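Local structure of 'Carboxyl esterase 2 (Tuber melanosporum Mel28, 5MIF) at residues Phe75-Leu80 and Tyr93-Val98; Pro110-Phe115 and Arg137-Ala142. The protein is probably an archaea-like carboxylesterase of the alpha/beta hydrolase fold, hydrolysing ester bonds. One frame throughout, in Å; residues are numbered along the deposited sequence.

Contact 1 of 2, residues Phe75-Leu80 and Tyr93-Val98; sequences FTTKIL and YLYKPV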
loop_
_atom_site.group_PDB
_atom_site.type_symbol
_atom_site.label_atom_id
_atom_site.label_comp_id
_atom_site.label_asym_id
_atom_site.label_seq_id
_atom_site.Cartn_x
_atom_site.Cartn_y
_atom_site.Cartn_z
ATOM N N PHE A 75 11.334 -23.541 -4.934
ATOM C CA PHE A 75 10.044 -24.073 -5.348
ATOM C C PHE A 75 10.233 -25.153 -6.406
ATOM O O PHE A 75 11.234 -25.166 -7.115
ATOM C CB PHE A 75 9.129 -22.944 -5.858
ATOM C CG PHE A 75 9.791 -22.011 -6.841
ATOM C CD1 PHE A 75 9.856 -22.325 -8.194
ATOM C CD2 PHE A 75 10.315 -20.800 -6.416
ATOM C CE1 PHE A 75 10.458 -21.447 -9.105
ATOM C CE2 PHE A 75 10.912 -19.918 -7.316
ATOM C CZ PHE A 75 10.983 -20.240 -8.662
ATOM N N THR A 76 9.267 -26.057 -6.514
ATOM C CA THR A 76 9.292 -27.044 -7.582
ATOM C C THR A 76 8.629 -26.475 -8.836
ATOM O O THR A 76 7.800 -25.564 -8.752
ATOM C CB THR A 76 8.582 -28.340 -7.187
ATOM O OG1 THR A 76 7.228 -28.051 -6.831
ATOM C CG2 THR A 76 9.303 -29.027 -6.020
ATOM N N THR A 77 8.991 -27.036 -9.986
ATOM C CA THR A 77 8.456 -26.633 -11.287
ATOM C C THR A 77 7.862 -27.828 -12.025
ATOM O O THR A 77 8.548 -28.834 -12.230
ATOM C CB THR A 77 9.540 -26.027 -12.200
ATOM O OG1 THR A 77 10.092 -24.853 -11.604
ATOM C CG2 THR A 77 8.955 -25.673 -13.564
ATOM N N LYS A 78 6.600 -27.727 -12.425
ATOM C CA LYS A 78 6.051 -28.721 -13.334
ATOM C C LYS A 78 5.694 -28.022 -14.651
ATOM O O LYS A 78 4.896 -27.078 -14.681
ATOM C CB LYS A 78 4.839 -29.431 -12.725
ATOM C CG LYS A 78 4.293 -30.544 -13.611
ATOM C CD LYS A 78 3.317 -31.448 -12.875
ATOM C CE LYS A 78 3.069 -32.732 -13.670
ATOM N NZ LYS A 78 2.353 -33.789 -12.890
ATOM N N ILE A 79 6.321 -28.478 -15.732
ATOM C CA ILE A 79 6.109 -27.916 -17.062
ATOM C C ILE A 79 4.918 -28.573 -17.746
ATOM O O ILE A 79 4.879 -29.794 -17.937
ATOM C CB ILE A 79 7.369 -28.081 -17.918
ATOM C CG1 ILE A 79 8.588 -27.632 -17.108
ATOM C CG2 ILE A 79 7.237 -27.308 -19.223
ATOM C CD1 ILE A 79 9.914 -27.796 -17.811
ATOM N N LEU A 80 3.931 -27.754 -18.096
ATOM C CA LEU A 80 2.679 -28.269 -18.637
ATOM C C LEU A 80 2.418 -27.796 -20.069
ATOM O O LEU A 80 2.453 -26.599 -20.362
ATOM C CB LEU A 80 1.518 -27.869 -17.720
ATOM C CG LEU A 80 1.617 -28.417 -16.286
ATOM C CD1 LEU A 80 0.584 -27.770 -15.376
ATOM C CD2 LEU A 80 1.470 -29.950 -16.285
ATOM N N TYR A 93 3.459 -23.187 -16.421
ATOM C CA TYR A 93 4.368 -23.686 -15.410
ATOM C C TYR A 93 3.674 -23.674 -14.041
ATOM O O TYR A 93 3.210 -22.630 -13.594
ATOM C CB TYR A 93 5.647 -22.850 -15.363
ATOM C CG TYR A 93 6.430 -22.820 -16.666
ATOM C CD1 TYR A 93 6.099 -21.925 -17.682
ATOM C CD2 TYR A 93 7.473 -23.712 -16.895
ATOM C CE1 TYR A 93 6.810 -21.904 -18.890
ATOM C CE2 TYR A 93 8.188 -23.700 -18.090
ATOM C CZ TYR A 93 7.850 -22.800 -19.084
ATOM O OH TYR A 93 8.562 -22.797 -20.264
ATOM N N LEU A 94 3.619 -24.817 -13.361
ATOM C CA LEU A 94 3.082 -24.832 -12.002
ATOM C C LEU A 94 4.232 -24.791 -11.002
ATOM O O LEU A 94 5.017 -25.730 -10.913
ATOM C CB LEU A 94 2.216 -26.066 -11.753
ATOM C CG LEU A 94 1.562 -26.170 -10.361
ATOM C CD1 LEU A 94 0.556 -25.036 -10.152
ATOM C CD2 LEU A 94 0.893 -27.522 -10.158
ATOM N N TYR A 95 4.332 -23.694 -10.261
ATOM C CA TYR A 95 5.366 -23.564 -9.243
ATOM C C TYR A 95 4.781 -23.769 -7.852
ATOM O O TYR A 95 3.787 -23.132 -7.504
ATOM C CB TYR A 95 6.034 -22.203 -9.314
ATOM C CG TYR A 95 6.629 -21.836 -10.656
ATOM C CD1 TYR A 95 7.753 -22.498 -11.162
ATOM C CD2 TYR A 95 6.106 -20.779 -11.387
ATOM C CE1 TYR A 95 8.316 -22.116 -12.386
ATOM C CE2 TYR A 95 6.645 -20.399 -12.594
ATOM C CZ TYR A 95 7.744 -21.060 -13.093
ATOM O OH TYR A 95 8.249 -20.631 -14.300
ATOM N N LYS A 96 5.384 -24.671 -7.076
ATOM C CA LYS A 96 4.930 -24.965 -5.707
ATOM C C LYS A 96 6.028 -24.783 -4.670
ATOM O O LYS A 96 7.149 -25.225 -4.877
ATOM C CB LYS A 96 4.402 -26.398 -5.606
ATOM C CG LYS A 96 3.284 -26.733 -6.555
ATOM C CD LYS A 96 2.611 -28.033 -6.152
ATOM C CE LYS A 96 3.364 -29.205 -6.755
ATOM N NZ LYS A 96 2.859 -30.500 -6.258
ATOM N N PRO A 97 5.711 -24.126 -3.549
ATOM C CA PRO A 97 6.692 -24.064 -2.459
ATOM C C PRO A 97 7.033 -25.467 -1.913
ATOM O O PRO A 97 6.228 -26.394 -1.992
ATOM C CB PRO A 97 5.974 -23.242 -1.389
ATOM C CG PRO A 97 4.515 -23.486 -1.654
ATOM C CD PRO A 97 4.399 -23.580 -3.153
ATOM N N VAL A 98 8.231 -25.612 -1.368
ATOM C CA VAL A 98 8.683 -26.880 -0.796
ATOM C C VAL A 98 7.926 -27.178 0.508
ATOM O O VAL A 98 7.345 -26.277 1.109
ATOM C CB VAL A 98 10.197 -26.852 -0.512
ATOM C CG1 VAL A 98 10.947 -26.494 -1.768
ATOM C CG2 VAL A 98 10.504 -25.824 0.559
HETATM O O HOH W 1 5.563 -27.956 -9.121
#
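Phe75 and Tyr95 lie side by side on one face of an antiparallel strand pair and make its tight part. Their ring centroids are 5.2 Å apart with planes at 71°, and Phe75 CE1 comes to 3.6 Å from Tyr95 CD1. Phe75 CG stands between its own backbone N and carbonyl carbon (chi1 48°), which swings the ring alongside Tyr95. At the edge of the Tyr95 ring, in its plane, Thr77 OG1 sits 3.3 Å from Tyr95 CD1. Farther along this face the packing loosens: Ile79 CG2 touches the Tyr93 ring obliquely, 3.9 Å from Tyr93 CE2, with Ile79 exposed and Tyr93 partly so.

The backbones are joined by two hydrogen-bonded pairs. Thr76 N reaches Lys96 O at 2.8 Å, and Lys96 N returns to Thr76 O at 3.1 Å. Lys78 N donates to Leu94 O at 3.0 Å, and Leu94 N to Lys78 O at 2.9 Å.

The contrast runs from strand to strand. Leu94 and Tyr95 of 93-98 are buried, whereas Thr76, Thr77, Lys78 and Ile79 of 75-80 are exposed. On this outer strand Thr76 OG1 shares a water with Leu94 O, to which the water donates, and the extended chain of Lys78 leads away from the partner strand.

The pair is a beta hairpin at one margin of the sheet, 75-82 being an outermost strand within the chain. Helix 129-139 covers Phe75 and Tyr95 through Ile136, Lys96 NZ is hydrogen-bonded to Leu177 O on the other face, and strand 142-147 continues the sheet beyond 90-97.

Contact 2 of 2, residues Pro110-Phe115 and Arg137-Ala142; sequences PVIAYF and RESGAA
Pro110 O receives the backbone N-H of Ala142 at 2.8 Å, and Ala142 O in turn takes the N-H of Ile112 at 2.7 Å, the latter nearly straight at its hydrogen (169°). Together they flank Val111, which forms a parallel bridge with Ala142; Val111 CA also approaches Ala142 O at 3.3 Å as a CA-H...O contact.

Among the side chains, Ala141 CB lies 3.3 Å from Pro110 O, with Pro110 CB at 4.0 Å and Ile112 CD1 at 4.1 Å also against that methyl. Ile112 CG1, anti to its own carbonyl carbon (chi1 -56°), carries CD1 to 3.7 Å from Ser139 OG.

One shell out, an ST turn positions the incoming chain: Ser139 OG accepts the N-H of Ala141 at 2.9 Å and is also hydrogen-bonded to Leu135 O in the preceding helical turn. Gly140, with positive phi, is where the chain leaves the helix. Phe342 of helix 329-345 packs on both Ile112 and Ser139, and Glu138 is salt-bridged to Lys344 of the second subunit.

The arrangement is the start of a parallel strand pair in a beta-alpha-beta crossover, strand 109-115, helix 129-139 and strand 142-147, as in the alpha/beta hydrolase fold.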
loop_
_atom_site.group_PDB
_atom_site.type_symbol
_atom_site.label_atom_id
_atom_site.label_comp_id
_atom_site.label_asym_id
_atom_site.label_seq_id
_atom_site.Cartn_x
_atom_site.Cartn_y
_atom_site.Cartn_z
ATOM N N PRO A 110 -3.082 -23.473 -1.918
ATOM C CA PRO A 110 -3.789 -22.441 -2.676
ATOM C C PRO A 110 -2.993 -22.161 -3.949
ATOM O O PRO A 110 -1.779 -22.402 -3.940
ATOM C CB PRO A 110 -3.775 -21.226 -1.743
ATOM C CG PRO A 110 -3.330 -21.741 -0.409
ATOM C CD PRO A 110 -2.495 -22.942 -0.678
ATOM N N VAL A 111 -3.619 -21.622 -4.991
ATOM C CA VAL A 111 -2.890 -21.413 -6.240
ATOM C C VAL A 111 -3.201 -20.068 -6.863
ATOM O O VAL A 111 -4.354 -19.649 -6.944
ATOM C CB VAL A 111 -3.188 -22.532 -7.263
ATOM C CG1 VAL A 111 -4.682 -22.663 -7.506
ATOM C CG2 VAL A 111 -2.427 -22.284 -8.576
ATOM N N ILE A 112 -2.151 -19.374 -7.281
ATOM C CA ILE A 112 -2.321 -18.109 -7.974
ATOM C C ILE A 112 -2.100 -18.303 -9.480
ATOM O O ILE A 112 -0.979 -18.612 -9.907
ATOM C CB ILE A 112 -1.340 -17.040 -7.449
ATOM C CG1 ILE A 112 -1.495 -16.860 -5.929
ATOM C CG2 ILE A 112 -1.534 -15.730 -8.216
ATOM C CD1 ILE A 112 -0.347 -16.113 -5.280
ATOM N N ALA A 113 -3.155 -18.122 -10.275
ATOM C CA ALA A 113 -2.993 -18.084 -11.727
ATOM C C ALA A 113 -2.399 -16.726 -12.059
ATOM O O ALA A 113 -3.018 -15.693 -11.783
ATOM C CB ALA A 113 -4.324 -18.286 -12.445
ATOM N N TYR A 114 -1.185 -16.711 -12.610
ATOM C CA TYR A 114 -0.525 -15.442 -12.875
ATOM C C TYR A 114 -0.362 -15.162 -14.385
ATOM O O TYR A 114 0.090 -16.016 -15.140
ATOM C CB TYR A 114 0.847 -15.364 -12.171
ATOM C CG TYR A 114 1.315 -13.921 -12.139
ATOM C CD1 TYR A 114 0.893 -13.061 -11.129
ATOM C CD2 TYR A 114 2.085 -13.391 -13.178
ATOM C CE1 TYR A 114 1.258 -11.736 -11.118
ATOM C CE2 TYR A 114 2.458 -12.064 -13.174
ATOM C CZ TYR A 114 2.038 -11.240 -12.136
ATOM O OH TYR A 114 2.401 -9.917 -12.128
ATOM N N PHE A 115 -0.738 -13.954 -14.805
ATOM C CA PHE A 115 -0.664 -13.539 -16.198
ATOM C C PHE A 115 0.346 -12.404 -16.326
ATOM O O PHE A 115 0.104 -11.297 -15.853
ATOM C CB PHE A 115 -2.049 -13.119 -16.700
ATOM C CG PHE A 115 -3.131 -14.062 -16.278
ATOM C CD1 PHE A 115 -3.263 -15.301 -16.893
ATOM C CD2 PHE A 115 -3.977 -13.742 -15.223
ATOM C CE1 PHE A 115 -4.240 -16.197 -16.487
ATOM C CE2 PHE A 115 -4.951 -14.637 -14.799
ATOM C CZ PHE A 115 -5.088 -15.862 -15.437
ATOM N N ARG A 137 7.347 -16.747 -1.920
ATOM C CA ARG A 137 7.867 -16.564 -0.568
ATOM C C ARG A 137 6.800 -15.968 0.342
ATOM O O ARG A 137 6.572 -16.483 1.430
ATOM C CB ARG A 137 9.107 -15.668 -0.539
ATOM C CG ARG A 137 9.763 -15.617 0.860
ATOM C CD ARG A 137 10.552 -14.349 1.076
ATOM N NE ARG A 137 11.286 -13.984 -0.129
ATOM C CZ ARG A 137 11.065 -12.875 -0.832
ATOM N NH1 ARG A 137 10.119 -12.016 -0.449
ATOM N NH2 ARG A 137 11.783 -12.629 -1.921
ATOM N N GLU A 138 6.136 -14.906 -0.122
ATOM C CA GLU A 138 5.177 -14.182 0.713
ATOM C C GLU A 138 3.799 -14.829 0.809
ATOM O O GLU A 138 3.173 -14.776 1.865
ATOM C CB GLU A 138 4.996 -12.740 0.226
ATOM C CG GLU A 138 6.251 -11.905 0.197
ATOM C CD GLU A 138 6.909 -11.783 1.569
ATOM O OE1 GLU A 138 6.239 -12.036 2.592
ATOM O OE2 GLU A 138 8.108 -11.445 1.625
ATOM N N SER A 139 3.314 -15.438 -0.267
ATOM C CA SER A 139 1.946 -15.959 -0.248
ATOM C C SER A 139 1.842 -17.371 0.324
ATOM O O SER A 139 0.794 -17.762 0.837
ATOM C CB SER A 139 1.342 -15.938 -1.654
ATOM O OG SER A 139 1.830 -17.016 -2.428
ATOM N N GLY A 140 2.913 -18.149 0.200
ATOM C CA GLY A 140 2.877 -19.559 0.559
ATOM C C GLY A 140 2.014 -20.381 -0.390
ATOM O O GLY A 140 1.778 -21.567 -0.162
ATOM N N ALA A 141 1.560 -19.757 -1.472
ATOM C CA ALA A 141 0.717 -20.441 -2.441
ATOM C C ALA A 141 1.528 -20.938 -3.636
ATOM O O ALA A 141 2.648 -20.474 -3.887
ATOM C CB ALA A 141 -0.402 -19.523 -2.924
ATOM N N ALA A 142 0.935 -21.868 -4.375
ATOM C CA ALA A 142 1.459 -22.253 -5.680
ATOM C C ALA A 142 1.189 -21.136 -6.687
ATOM O O ALA A 142 0.233 -20.361 -6.525
ATOM C CB ALA A 142 0.831 -23.553 -6.150
#

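In the fold
Contact 1 and contact 2 follow one another along the chain and belong to the same mixed sheet, their centres about 11 Å apart. They meet where strand 90-97 runs antiparallel to strand 142-147: Tyr95 O lies 3.3 Å from Ala142 CB, and Pro97 CD packs 3.6 Å from Ala141 O. Contact 1 is a surface contact at the margin of the sheet, its centre about 19 Å from that of the chain, whereas contact 2 is buried, at about 13 Å. Strand 109-115 adjoins strand 184-189, which leads to a probable nucleophile elbow at Ser190; Ile112 lies near that motif without touching it. The arrangement of Ser190, His317 and Asp287 is consistent with a catalytic triad.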